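Local atomic coordinates of dihydrodipicolinate synthase (PDB entry 3D0C), a protein that probably condenses pyruvate with aspartate semialdehyde to give 4-hydroxy-tetrahydrodipicolinate, the precursor from which lysine biosynthesis proceeds. Residues S13-I18 with K222-L227; R28-K33 with V277-V282; V49-G54 with C109-Q114. The protein carries 1 engineered substitution. All blocks are in the same frame, centred on the assembly; numbering follows the deposited sequence.

Interaction 1 (S13-I18 with K222-L227)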
ATOM      1  N   SER A  13     -12.136 -25.133   0.070  1.00 23.46           N
ATOM      2  CA  SER A  13     -11.329 -26.260  -0.391  1.00 21.45           C
ATOM      3  C   SER A  13     -11.580 -26.391  -1.884  1.00 21.52           C
ATOM      4  O   SER A  13     -12.134 -27.389  -2.350  1.00 22.60           O
ATOM      5  CB  SER A  13     -11.745 -27.552   0.321  1.00 22.58           C
ATOM      6  OG  SER A  13     -11.404 -27.482   1.693  1.00 24.41           O
ATOM      7  N   THR A  14     -11.172 -25.373  -2.630  1.00 20.93           N
ATOM      8  CA  THR A  14     -11.368 -25.350  -4.074  1.00 21.23           C
ATOM      9  C   THR A  14     -10.597 -24.144  -4.606  1.00 21.80           C
ATOM     10  O   THR A  14      -9.733 -23.601  -3.917  1.00 20.37           O
ATOM     11  CB  THR A  14     -12.870 -25.179  -4.411  1.00 21.43           C
ATOM     12  OG1 THR A  14     -13.083 -25.310  -5.825  1.00 20.50           O
ATOM     13  CG2 THR A  14     -13.347 -23.810  -3.957  1.00 22.36           C
ATOM     14  N   ILE A  15     -10.900 -23.728  -5.830  1.00 18.87           N
ATOM     15  CA  ILE A  15     -10.229 -22.563  -6.393  1.00 19.43           C
ATOM     16  C   ILE A  15     -11.011 -21.294  -6.051  1.00 21.74           C
ATOM     17  O   ILE A  15     -12.228 -21.237  -6.230  1.00 18.83           O
ATOM     18  CB  ILE A  15     -10.118 -22.662  -7.935  1.00 22.47           C
ATOM     19  CG1 ILE A  15      -9.178 -23.812  -8.324  1.00 21.87           C
ATOM     20  CG2 ILE A  15      -9.641 -21.323  -8.513  1.00 20.12           C
ATOM     21  CD1 ILE A  15      -8.980 -23.972  -9.828  1.00 25.94           C
ATOM     22  N   SER A  16     -10.314 -20.294  -5.517  1.00 18.92           N
ATOM     23  CA  SER A  16     -10.938 -19.014  -5.207  1.00 17.55           C
ATOM     24  C   SER A  16     -10.587 -18.136  -6.399  1.00 17.51           C
ATOM     25  O   SER A  16      -9.443 -17.689  -6.535  1.00 16.84           O
ATOM     26  CB  SER A  16     -10.351 -18.400  -3.929  1.00 16.51           C
ATOM     27  OG  SER A  16     -10.949 -18.954  -2.768  1.00 17.80           O
ATOM     28  N   GLY A  17     -11.569 -17.903  -7.266  1.00 17.83           N
ATOM     29  CA  GLY A  17     -11.334 -17.096  -8.446  1.00 16.21           C
ATOM     30  C   GLY A  17     -11.449 -15.612  -8.177  1.00 16.92           C
ATOM     31  O   GLY A  17     -12.434 -15.152  -7.594  1.00 18.75           O
ATOM     32  N   ILE A  18     -10.441 -14.865  -8.612  1.00 16.62           N
ATOM     33  CA  ILE A  18     -10.406 -13.418  -8.436  1.00 17.34           C
ATOM     34  C   ILE A  18     -10.701 -12.812  -9.810  1.00 16.13           C
ATOM     35  O   ILE A  18      -9.840 -12.800 -10.682  1.00 14.77           O
ATOM     36  CB  ILE A  18      -9.012 -12.956  -7.976  1.00 17.70           C
ATOM     37  CG1 ILE A  18      -8.397 -13.993  -7.027  1.00 21.12           C
ATOM     38  CG2 ILE A  18      -9.114 -11.594  -7.306  1.00 18.58           C
ATOM     39  CD1 ILE A  18      -9.187 -14.248  -5.749  1.00 22.09           C
ATOM     40  N   LYS A 222      -7.433 -25.254 -17.293  1.00 24.92           N
ATOM     41  CA  LYS A 222      -6.082 -25.608 -16.858  1.00 24.28           C
ATOM     42  C   LYS A 222      -6.003 -25.531 -15.332  1.00 24.17           C
ATOM     43  O   LYS A 222      -5.451 -26.417 -14.674  1.00 22.61           O
ATOM     44  CB  LYS A 222      -5.047 -24.664 -17.473  1.00 26.52           C
ATOM     45  CG  LYS A 222      -4.858 -24.833 -18.978  1.00 30.12           C
ATOM     46  CD  LYS A 222      -3.776 -23.898 -19.499  1.00 33.41           C
ATOM     47  CE  LYS A 222      -3.624 -23.992 -21.010  1.00 37.29           C
ATOM     48  NZ  LYS A 222      -3.163 -25.332 -21.469  1.00 38.67           N
ATOM     49  N   SER A 223      -6.558 -24.456 -14.779  1.00 22.07           N
ATOM     50  CA  SER A 223      -6.573 -24.253 -13.338  1.00 19.34           C
ATOM     51  C   SER A 223      -7.316 -25.390 -12.655  1.00 20.06           C
ATOM     52  O   SER A 223      -6.890 -25.874 -11.603  1.00 19.84           O
ATOM     53  CB  SER A 223      -7.262 -22.925 -12.997  1.00 18.42           C
ATOM     54  OG  SER A 223      -6.553 -21.832 -13.548  1.00 18.07           O
ATOM     55  N   PHE A 224      -8.434 -25.809 -13.243  1.00 20.25           N
ATOM     56  CA  PHE A 224      -9.219 -26.892 -12.662  1.00 22.49           C
ATOM     57  C   PHE A 224      -8.563 -28.248 -12.874  1.00 21.09           C
ATOM     58  O   PHE A 224      -8.811 -29.180 -12.112  1.00 19.64           O
ATOM     59  CB  PHE A 224     -10.644 -26.891 -13.219  1.00 24.92           C
ATOM     60  CG  PHE A 224     -11.594 -26.039 -12.426  1.00 30.41           C
ATOM     61  CD1 PHE A 224     -12.048 -26.459 -11.179  1.00 33.11           C
ATOM     62  CD2 PHE A 224     -11.999 -24.800 -12.906  1.00 31.59           C
ATOM     63  CE1 PHE A 224     -12.896 -25.652 -10.421  1.00 35.20           C
ATOM     64  CE2 PHE A 224     -12.844 -23.987 -12.159  1.00 34.05           C
ATOM     65  CZ  PHE A 224     -13.292 -24.412 -10.915  1.00 34.64           C
ATOM     66  N   ALA A 225      -7.738 -28.358 -13.912  1.00 20.43           N
ATOM     67  CA  ALA A 225      -7.024 -29.608 -14.168  1.00 20.44           C
ATOM     68  C   ALA A 225      -6.011 -29.770 -13.028  1.00 22.54           C
ATOM     69  O   ALA A 225      -5.787 -30.872 -12.515  1.00 22.09           O
ATOM     70  CB  ALA A 225      -6.310 -29.545 -15.512  1.00 20.01           C
ATOM     71  N   LEU A 226      -5.414 -28.651 -12.625  1.00 21.89           N
ATOM     72  CA  LEU A 226      -4.450 -28.664 -11.532  1.00 23.52           C
ATOM     73  C   LEU A 226      -5.153 -28.990 -10.217  1.00 22.30           C
ATOM     74  O   LEU A 226      -4.643 -29.774  -9.415  1.00 20.99           O
ATOM     75  CB  LEU A 226      -3.745 -27.305 -11.416  1.00 24.44           C
ATOM     76  CG  LEU A 226      -2.763 -27.191 -10.245  1.00 27.10           C
ATOM     77  CD1 LEU A 226      -1.699 -28.265 -10.383  1.00 29.18           C
ATOM     78  CD2 LEU A 226      -2.129 -25.810 -10.217  1.00 27.92           C
ATOM     79  N   LEU A 227      -6.320 -28.395  -9.984  1.00 22.69           N
ATOM     80  CA  LEU A 227      -7.032 -28.679  -8.740  1.00 23.91           C
ATOM     81  C   LEU A 227      -7.390 -30.161  -8.648  1.00 23.88           C
ATOM     82  O   LEU A 227      -7.176 -30.796  -7.618  1.00 22.44           O
ATOM     83  CB  LEU A 227      -8.311 -27.842  -8.629  1.00 25.01           C
ATOM     84  CG  LEU A 227      -9.177 -28.160  -7.399  1.00 26.41           C
ATOM     85  CD1 LEU A 227      -8.423 -27.834  -6.121  1.00 26.06           C
ATOM     86  CD2 LEU A 227     -10.463 -27.365  -7.459  1.00 28.36           C
TER

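Interaction 2 (R28-K33 with V277-V282)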
ATOM      1  N   ARG A  28     -12.029   5.117 -19.212  1.00 34.20           N
ATOM      2  CA  ARG A  28     -11.627   4.167 -18.178  1.00 33.94           C
ATOM      3  C   ARG A  28     -12.748   3.868 -17.195  1.00 31.72           C
ATOM      4  O   ARG A  28     -12.501   3.293 -16.133  1.00 31.42           O
ATOM      5  CB  ARG A  28     -10.411   4.680 -17.401  1.00 37.07           C
ATOM      6  CG  ARG A  28      -9.141   4.894 -18.226  1.00 42.73           C
ATOM      7  CD  ARG A  28      -7.930   4.974 -17.298  1.00 49.44           C
ATOM      8  NE  ARG A  28      -6.732   5.530 -17.924  1.00 56.78           N
ATOM      9  CZ  ARG A  28      -5.730   4.814 -18.428  1.00 60.47           C
ATOM     10  NH1 ARG A  28      -5.763   3.487 -18.394  1.00 61.81           N
ATOM     11  NH2 ARG A  28      -4.675   5.430 -18.945  1.00 62.17           N
ATOM     12  N   GLU A  29     -13.976   4.261 -17.526  1.00 30.55           N
ATOM     13  CA  GLU A  29     -15.101   3.986 -16.638  1.00 29.19           C
ATOM     14  C   GLU A  29     -15.324   2.480 -16.628  1.00 28.96           C
ATOM     15  O   GLU A  29     -14.901   1.778 -17.548  1.00 29.34           O
ATOM     16  CB  GLU A  29     -16.372   4.698 -17.117  1.00 33.33           C
ATOM     17  CG  GLU A  29     -16.334   6.221 -17.003  1.00 40.03           C
ATOM     18  CD  GLU A  29     -16.087   6.706 -15.578  1.00 44.25           C
ATOM     19  OE1 GLU A  29     -16.881   6.359 -14.674  1.00 43.85           O
ATOM     20  OE2 GLU A  29     -15.098   7.442 -15.362  1.00 46.63           O
ATOM     21  N   ILE A  30     -15.977   1.981 -15.588  1.00 27.29           N
ATOM     22  CA  ILE A  30     -16.241   0.554 -15.470  1.00 25.62           C
ATOM     23  C   ILE A  30     -17.165   0.052 -16.576  1.00 26.95           C
ATOM     24  O   ILE A  30     -18.221   0.633 -16.840  1.00 23.20           O
ATOM     25  CB  ILE A  30     -16.884   0.216 -14.105  1.00 28.20           C
ATOM     26  CG1 ILE A  30     -15.917   0.578 -12.972  1.00 30.37           C
ATOM     27  CG2 ILE A  30     -17.260  -1.255 -14.058  1.00 28.78           C
ATOM     28  CD1 ILE A  30     -16.499   0.404 -11.572  1.00 31.97           C
ATOM     29  N   ASP A  31     -16.748  -1.032 -17.220  1.00 27.52           N
ATOM     30  CA  ASP A  31     -17.524  -1.654 -18.285  1.00 29.15           C
ATOM     31  C   ASP A  31     -18.393  -2.696 -17.586  1.00 29.04           C
ATOM     32  O   ASP A  31     -17.993  -3.853 -17.426  1.00 27.53           O
ATOM     33  CB  ASP A  31     -16.567  -2.316 -19.273  1.00 31.15           C
ATOM     34  CG  ASP A  31     -17.277  -2.985 -20.429  1.00 33.28           C
ATOM     35  OD1 ASP A  31     -18.526  -3.048 -20.432  1.00 30.05           O
ATOM     36  OD2 ASP A  31     -16.564  -3.461 -21.336  1.00 35.18           O
ATOM     37  N   TRP A  32     -19.580  -2.280 -17.157  1.00 30.25           N
ATOM     38  CA  TRP A  32     -20.467  -3.179 -16.436  1.00 34.19           C
ATOM     39  C   TRP A  32     -20.864  -4.425 -17.209  1.00 31.65           C
ATOM     40  O   TRP A  32     -21.054  -5.486 -16.618  1.00 28.56           O
ATOM     41  CB  TRP A  32     -21.705  -2.418 -15.954  1.00 40.10           C
ATOM     42  CG  TRP A  32     -21.333  -1.353 -14.972  1.00 49.56           C
ATOM     43  CD1 TRP A  32     -21.267  -0.010 -15.202  1.00 51.08           C
ATOM     44  CD2 TRP A  32     -20.864  -1.554 -13.633  1.00 52.28           C
ATOM     45  NE1 TRP A  32     -20.783   0.638 -14.090  1.00 53.75           N
ATOM     46  CE2 TRP A  32     -20.530  -0.285 -13.112  1.00 55.56           C
ATOM     47  CE3 TRP A  32     -20.696  -2.686 -12.820  1.00 56.76           C
ATOM     48  CZ2 TRP A  32     -20.028  -0.115 -11.817  1.00 58.73           C
ATOM     49  CZ3 TRP A  32     -20.197  -2.515 -11.532  1.00 60.93           C
ATOM     50  CH2 TRP A  32     -19.873  -1.239 -11.044  1.00 62.62           C
ATOM     51  N   LYS A  33     -20.971  -4.296 -18.527  1.00 30.52           N
ATOM     52  CA  LYS A  33     -21.327  -5.424 -19.381  1.00 31.59           C
ATOM     53  C   LYS A  33     -20.175  -6.430 -19.318  1.00 29.54           C
ATOM     54  O   LYS A  33     -20.386  -7.617 -19.058  1.00 28.29           O
ATOM     55  CB  LYS A  33     -21.516  -4.946 -20.827  1.00 34.75           C
ATOM     56  CG  LYS A  33     -22.528  -5.747 -21.646  1.00 41.16           C
ATOM     57  CD  LYS A  33     -22.156  -7.213 -21.763  1.00 45.42           C
ATOM     58  CE  LYS A  33     -23.152  -7.953 -22.647  1.00 48.94           C
ATOM     59  NZ  LYS A  33     -22.941  -9.424 -22.639  1.00 50.90           N
ATOM     60  N   VAL A 277      -8.373  -2.347 -21.068  1.00 24.67           N
ATOM     61  CA  VAL A 277      -7.028  -2.047 -20.593  1.00 27.62           C
ATOM     62  C   VAL A 277      -7.039  -1.769 -19.092  1.00 27.73           C
ATOM     63  O   VAL A 277      -8.084  -1.469 -18.516  1.00 28.63           O
ATOM     64  CB  VAL A 277      -6.459  -0.799 -21.292  1.00 30.74           C
ATOM     65  CG1 VAL A 277      -6.384  -1.031 -22.791  1.00 33.50           C
ATOM     66  CG2 VAL A 277      -7.332   0.414 -20.982  1.00 30.78           C
ATOM     67  N   THR A 278      -5.869  -1.857 -18.468  1.00 27.69           N
ATOM     68  CA  THR A 278      -5.737  -1.611 -17.035  1.00 26.82           C
ATOM     69  C   THR A 278      -5.732  -0.111 -16.730  1.00 26.42           C
ATOM     70  O   THR A 278      -5.358   0.701 -17.581  1.00 24.11           O
ATOM     71  CB  THR A 278      -4.417  -2.221 -16.488  1.00 27.69           C
ATOM     72  OG1 THR A 278      -3.311  -1.763 -17.281  1.00 22.70           O
ATOM     73  CG2 THR A 278      -4.466  -3.743 -16.522  1.00 26.75           C
ATOM     74  N   ARG A 279      -6.157   0.258 -15.523  1.00 25.15           N
ATOM     75  CA  ARG A 279      -6.143   1.661 -15.114  1.00 25.13           C
ATOM     76  C   ARG A 279      -4.746   2.005 -14.614  1.00 24.35           C
ATOM     77  O   ARG A 279      -3.920   1.113 -14.395  1.00 22.86           O
ATOM     78  CB  ARG A 279      -7.135   1.918 -13.980  1.00 26.82           C
ATOM     79  CG  ARG A 279      -8.569   2.145 -14.420  1.00 33.22           C
ATOM     80  CD  ARG A 279      -9.424   2.646 -13.264  1.00 36.71           C
ATOM     81  NE  ARG A 279     -10.791   2.925 -13.688  1.00 41.30           N
ATOM     82  CZ  ARG A 279     -11.752   3.378 -12.888  1.00 45.58           C
ATOM     83  NH1 ARG A 279     -11.503   3.609 -11.605  1.00 45.05           N
ATOM     84  NH2 ARG A 279     -12.964   3.604 -13.376  1.00 45.05           N
ATOM     85  N   GLU A 280      -4.480   3.298 -14.447  1.00 23.20           N
ATOM     86  CA  GLU A 280      -3.195   3.748 -13.926  1.00 23.14           C
ATOM     87  C   GLU A 280      -3.117   3.100 -12.539  1.00 22.42           C
ATOM     88  O   GLU A 280      -4.144   2.915 -11.892  1.00 20.25           O
ATOM     89  CB  GLU A 280      -3.183   5.279 -13.771  1.00 26.44           C
ATOM     90  CG  GLU A 280      -3.606   6.068 -15.020  1.00 28.33           C
ATOM     91  CD  GLU A 280      -5.104   6.349 -15.079  1.00 31.59           C
ATOM     92  OE1 GLU A 280      -5.906   5.395 -15.008  1.00 30.00           O
ATOM     93  OE2 GLU A 280      -5.485   7.534 -15.199  1.00 31.39           O
ATOM     94  N   PRO A 281      -1.905   2.766 -12.055  1.00 21.31           N
ATOM     95  CA  PRO A 281      -0.584   2.966 -12.651  1.00 19.92           C
ATOM     96  C   PRO A 281      -0.027   1.812 -13.502  1.00 19.42           C
ATOM     97  O   PRO A 281       1.163   1.513 -13.414  1.00 17.97           O
ATOM     98  CB  PRO A 281       0.285   3.231 -11.428  1.00 21.12           C
ATOM     99  CG  PRO A 281      -0.249   2.186 -10.467  1.00 19.34           C
ATOM    100  CD  PRO A 281      -1.772   2.232 -10.683  1.00 22.11           C
ATOM    101  N   VAL A 282      -0.866   1.159 -14.303  1.00 19.12           N
ATOM    102  CA  VAL A 282      -0.374   0.091 -15.174  1.00 18.38           C
ATOM    103  C   VAL A 282      -0.815   0.391 -16.609  1.00 16.49           C
ATOM    104  O   VAL A 282      -1.989   0.615 -16.875  1.00 16.74           O
ATOM    105  CB  VAL A 282      -0.896  -1.316 -14.750  1.00 18.30           C
ATOM    106  CG1 VAL A 282      -0.395  -2.383 -15.741  1.00 19.79           C
ATOM    107  CG2 VAL A 282      -0.386  -1.661 -13.340  1.00 19.66           C
TER
HETATM  108  O   HOH W   1      -2.984   3.163 -17.710  1.00 27.81           O

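Interaction 3 (V49-G54 with C109-Q114)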
ATOM      1  N   VAL A  49     -16.072 -20.194  -5.740  1.00 20.09           N
ATOM      2  CA  VAL A  49     -15.761 -19.065  -4.876  1.00 19.24           C
ATOM      3  C   VAL A  49     -15.239 -17.934  -5.758  1.00 19.07           C
ATOM      4  O   VAL A  49     -14.269 -18.096  -6.501  1.00 18.05           O
ATOM      5  CB  VAL A  49     -14.693 -19.455  -3.829  1.00 20.01           C
ATOM      6  CG1 VAL A  49     -14.353 -18.261  -2.938  1.00 21.19           C
ATOM      7  CG2 VAL A  49     -15.204 -20.608  -2.992  1.00 20.57           C
ATOM      8  N   ILE A  50     -15.904 -16.791  -5.703  1.00 20.14           N
ATOM      9  CA  ILE A  50     -15.490 -15.661  -6.517  1.00 21.50           C
ATOM     10  C   ILE A  50     -15.121 -14.523  -5.574  1.00 20.67           C
ATOM     11  O   ILE A  50     -15.757 -14.328  -4.540  1.00 19.07           O
ATOM     12  CB  ILE A  50     -16.617 -15.239  -7.499  1.00 24.59           C
ATOM     13  CG1 ILE A  50     -16.110 -14.139  -8.434  1.00 28.21           C
ATOM     14  CG2 ILE A  50     -17.847 -14.783  -6.725  1.00 26.10           C
ATOM     15  CD1 ILE A  50     -17.057 -13.804  -9.573  1.00 30.22           C
ATOM     16  N   VAL A  51     -14.083 -13.774  -5.928  1.00 20.56           N
ATOM     17  CA  VAL A  51     -13.631 -12.706  -5.057  1.00 17.59           C
ATOM     18  C   VAL A  51     -13.616 -11.319  -5.675  1.00 16.58           C
ATOM     19  O   VAL A  51     -12.601 -10.900  -6.233  1.00 17.44           O
ATOM     20  CB  VAL A  51     -12.208 -13.005  -4.534  1.00 19.68           C
ATOM     21  CG1 VAL A  51     -11.815 -11.972  -3.487  1.00 17.58           C
ATOM     22  CG2 VAL A  51     -12.142 -14.425  -3.964  1.00 18.29           C
ATOM     23  N   PRO A  52     -14.741 -10.582  -5.591  1.00 17.13           N
ATOM     24  CA  PRO A  52     -14.765  -9.233  -6.162  1.00 17.37           C
ATOM     25  C   PRO A  52     -13.894  -8.319  -5.294  1.00 17.86           C
ATOM     26  O   PRO A  52     -13.755  -8.545  -4.089  1.00 13.10           O
ATOM     27  CB  PRO A  52     -16.244  -8.863  -6.120  1.00 19.11           C
ATOM     28  CG  PRO A  52     -16.738  -9.582  -4.900  1.00 19.35           C
ATOM     29  CD  PRO A  52     -16.050 -10.939  -5.017  1.00 18.48           C
ATOM     30  N   ASN A  53     -13.310  -7.295  -5.906  1.00 17.53           N
ATOM     31  CA  ASN A  53     -12.432  -6.365  -5.200  1.00 15.88           C
ATOM     32  C   ASN A  53     -11.158  -6.995  -4.663  1.00 17.15           C
ATOM     33  O   ASN A  53     -10.681  -6.679  -3.559  1.00 14.94           O
ATOM     34  CB  ASN A  53     -13.181  -5.616  -4.094  1.00 19.09           C
ATOM     35  CG  ASN A  53     -14.050  -4.506  -4.656  1.00 21.98           C
ATOM     36  OD1 ASN A  53     -13.700  -3.895  -5.665  1.00 17.53           O
ATOM     37  ND2 ASN A  53     -15.179  -4.234  -4.008  1.00 20.08           N
ATOM     38  N   GLY A  54     -10.627  -7.903  -5.475  1.00 16.39           N
ATOM     39  CA  GLY A  54      -9.361  -8.546  -5.186  1.00 17.67           C
ATOM     40  C   GLY A  54      -8.389  -7.685  -5.982  1.00 16.74           C
ATOM     41  O   GLY A  54      -8.818  -6.789  -6.716  1.00 15.71           O
ATOM     42  N   CYS A 109     -18.865 -13.412   2.656  1.00 22.03           N
ATOM     43  CA  CYS A 109     -17.666 -13.270   3.465  1.00 21.07           C
ATOM     44  C   CYS A 109     -16.871 -12.080   2.921  1.00 19.98           C
ATOM     45  O   CYS A 109     -17.143 -11.599   1.814  1.00 19.29           O
ATOM     46  CB  CYS A 109     -16.864 -14.583   3.308  1.00 21.81           C
ATOM     47  SG  CYS A 109     -15.279 -14.787   4.152  1.00 29.94           S
ATOM     48  N   VAL A 110     -15.916 -11.589   3.704  1.00 18.50           N
ATOM     49  CA  VAL A 110     -15.064 -10.502   3.242  1.00 19.50           C
ATOM     50  C   VAL A 110     -13.612 -10.978   3.276  1.00 18.61           C
ATOM     51  O   VAL A 110     -13.280 -11.937   3.976  1.00 15.80           O
ATOM     52  CB  VAL A 110     -15.201  -9.209   4.106  1.00 19.55           C
ATOM     53  CG1 VAL A 110     -16.646  -8.729   4.097  1.00 17.84           C
ATOM     54  CG2 VAL A 110     -14.714  -9.453   5.534  1.00 19.09           C
HETATM   55  N   MSE A 111     -12.762 -10.335   2.481  1.00 19.11           N
HETATM   56  CA  MSE A 111     -11.338 -10.661   2.464  1.00 18.72           C
HETATM   57  C   MSE A 111     -10.586  -9.383   2.772  1.00 17.07           C
HETATM   58  O   MSE A 111     -10.675  -8.421   2.006  1.00 17.08           O
HETATM   59  CB  MSE A 111     -10.868 -11.157   1.097  1.00 21.35           C
HETATM   60  CG  MSE A 111      -9.345 -11.259   1.058  1.00 29.41           C
HETATM   61 SE   MSE A 111      -8.586 -11.485  -0.691  1.00 40.34          SE
HETATM   62  CE  MSE A 111      -8.723  -9.648  -1.322  1.00 35.50           C
ATOM     63  N   ILE A 112      -9.836  -9.383   3.872  1.00 14.03           N
ATOM     64  CA  ILE A 112      -9.078  -8.205   4.273  1.00 17.32           C
ATOM     65  C   ILE A 112      -7.729  -8.195   3.586  1.00 15.47           C
ATOM     66  O   ILE A 112      -6.908  -9.099   3.765  1.00 16.29           O
ATOM     67  CB  ILE A 112      -8.877  -8.149   5.816  1.00 19.05           C
ATOM     68  CG1 ILE A 112     -10.237  -8.271   6.509  1.00 19.56           C
ATOM     69  CG2 ILE A 112      -8.195  -6.831   6.213  1.00 18.94           C
ATOM     70  CD1 ILE A 112     -10.168  -8.252   8.032  1.00 24.69           C
ATOM     71  N   HIS A 113      -7.528  -7.167   2.769  1.00 16.13           N
ATOM     72  CA  HIS A 113      -6.297  -6.966   2.025  1.00 17.00           C
ATOM     73  C   HIS A 113      -5.159  -6.655   2.985  1.00 17.71           C
ATOM     74  O   HIS A 113      -5.377  -6.324   4.164  1.00 13.82           O
ATOM     75  CB  HIS A 113      -6.447  -5.760   1.084  1.00 19.28           C
ATOM     76  CG  HIS A 113      -7.125  -6.063  -0.216  1.00 23.23           C
ATOM     77  ND1 HIS A 113      -6.452  -6.590  -1.300  1.00 24.93           N
ATOM     78  CD2 HIS A 113      -8.397  -5.858  -0.634  1.00 24.43           C
ATOM     79  CE1 HIS A 113      -7.275  -6.688  -2.324  1.00 26.19           C
ATOM     80  NE2 HIS A 113      -8.466  -6.251  -1.948  1.00 25.77           N
ATOM     81  N   GLN A 114      -3.942  -6.754   2.471  1.00 14.48           N
ATOM     82  CA  GLN A 114      -2.776  -6.410   3.266  1.00 17.86           C
ATOM     83  C   GLN A 114      -2.930  -4.919   3.545  1.00 17.16           C
ATOM     84  O   GLN A 114      -3.245  -4.127   2.641  1.00 15.36           O
ATOM     85  CB  GLN A 114      -1.478  -6.647   2.482  1.00 18.40           C
ATOM     86  CG  GLN A 114      -0.271  -5.912   3.064  1.00 22.24           C
ATOM     87  CD  GLN A 114       1.001  -6.100   2.251  1.00 26.32           C
ATOM     88  OE1 GLN A 114       0.977  -6.108   1.015  1.00 23.86           O
ATOM     89  NE2 GLN A 114       2.127  -6.231   2.946  1.00 26.24           N
TER

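Interaction 1 (S13-I18 with K222-L227)
Ile-15 reaches outward from strand 15-17, the first of the barrel, and presses its CD1 methyl over the face of the Phe-224 ring on helix 220-232. This is a CH-pi contact: Ile-15 CD1 sits 4.1 Å from the centroid of the Phe-224 ring and 8° off the ring normal. The long branch gets there because CG1 stands anti to the carbonyl carbon (chi1 -67°) and chi2 (-179°) stretches the chain straight toward the helix. There Ile-15 CD1 also packs on Ser-223 CB at 3.8 Å. The small serine lets the methyl approach the helix backbone, Ile-15 CD1 lying 3.3 Å from Ser-223 O. The Ser-223 hydroxyl is hydrogen-bonded to Glu-197. Leu-227, one turn on, slides past Ile-15 in the opposite sense, its CD2 lying 3.9 Å from Ile-15 CG1. Leu-227 CG, anti to the backbone N, carries the branch toward strand 15-17 and puts Leu-227 CD2 3.7 Å from Thr-14 OG1. Phe-211 of strand 210-213 packs against both Ile-15 and Leu-227. Built almost wholly of carbon, with Thr-14 OG1 and Ser-223 O meeting only methyl groups across it, the contact is held by shape and exclusion of water.

Interaction 2 (R28-K33 with V277-V282)
Arg-28 and Glu-280 lay their flat groups one over the other: guanidinium and carboxylate are stacked, their planes 28° apart. Glu-280 OE1 lies over one face of the guanidinium, toward its rim, 3.0 Å from Arg-28 NE. The salt bridge is therefore one of charge alone, with no N-H aimed at the oxygen. At the edge of the same group, Arg-28 NH1 is 2.9 Å from Thr-278 O, at an angle too poor for a hydrogen bond. Glu-280 is bent at chi2 (90°), which folds its carboxylate back over the arginine, and its OE2 is bonded by Asn-131 of the second subunit.

Arg-279 works the other way, side-on through its edge. Arg-279 NH2 donates to Arg-28 O at 2.8 Å. Arg-279 NE donates to the same Arg-28 O at 3.0 Å, and this oxygen, close to the guanidinium plane, takes both bonds from the same face of its carbonyl. Arginine suits the place because NE and NH2 can converge on one oxygen while Arg-279 NH1 forms a salt bridge with Glu-66 and a hydrogen bond to Ala-61 O.

Thr-278 OG1 donates to Val-282 O (2.8 Å), tying the second loop to itself. The contact joins the loop after the first barrel strand to the connection between helices 260-270 and 287-303, part of the C-terminal helical region that follows the TIM barrel in the DapA family, here forming part of the subunit interface.

Interaction 3 (V49-G54 with C109-Q114)
His-113 donates from NE2 to the backbone oxygen of Asn-53, bridging the ends of the second and fourth strands of the TIM barrel. The bond is short, 2.8 Å from His-113 NE2 to Asn-53 O, and fairly straight at 163°. The oxygen lies near the ring plane, so the imidazole meets it edge-on. A side chain with an N-H at the far rim of a flat ring suits the span between the two strand ends, because it crosses from one to the other without a long flexible chain.

The rest of the first shell is Met-111, modelled as selenomethionine. With CG anti to the backbone N (chi1 170°), its chain runs inward and then bends at chi3, bringing Met-111 CE to 4.1 Å from Gly-54 CA. The bend also sets Met-111 CE over one face of the His-113 ring, 3.4 Å above its plane and toward the rim. Further down the barrel Val-51 CG1 packs on Met-111 SE at 4.3 Å.

In the next shell, Phe-59 stacks on the His-113 ring and Tyr-60 meets it obliquely, helping to fix its rotation. Replacing the ring by an alanine here is likely to leave Asn-53 O without its donor and Met-111 CE and Phe-59 without the surface they pack on. Asn-53 ND2 bonds Ala-67 O, which probably helps to hold the turn leading to Thr-56, predicted to bind pyruvate. The Met-111 side chain lies about 4 Å from those of Lys-167 and Tyr-143, predicted as Schiff-base lysine and proton donor/acceptor, so this packing borders the probable active site. Asn-53 itself takes a left-handed backbone conformation (phi 65°), readily adopted by asparagine, which helps to turn its O toward the histidine. Along the same ring edge, Gly-54 C lies 4.0 Å from His-113 CE1.

In the fold
All three contacts belong to one TIM-barrel chain. Interactions 1 and 3, with centres about 16 Å apart, share its closed parallel sheet: strands 15-17 and 49-50 are neighbours, and Gly-17 bonds the backbone of Val-49 and Val-51. Interaction 1 packs the first strand against helix 220-232 outside, whereas interaction 3 crosses the barrel mouth beside the predicted catalytic lysine. Interaction 2 lies farther out, its centre about 25 Å from that of interaction 1 and 19 Å from that of interaction 3, touching neither. Along the chain, interaction 3 is nested within both others, while interactions 1 and 2 alternate, so early segments are tied to the last barrel helix and to the C-terminal region.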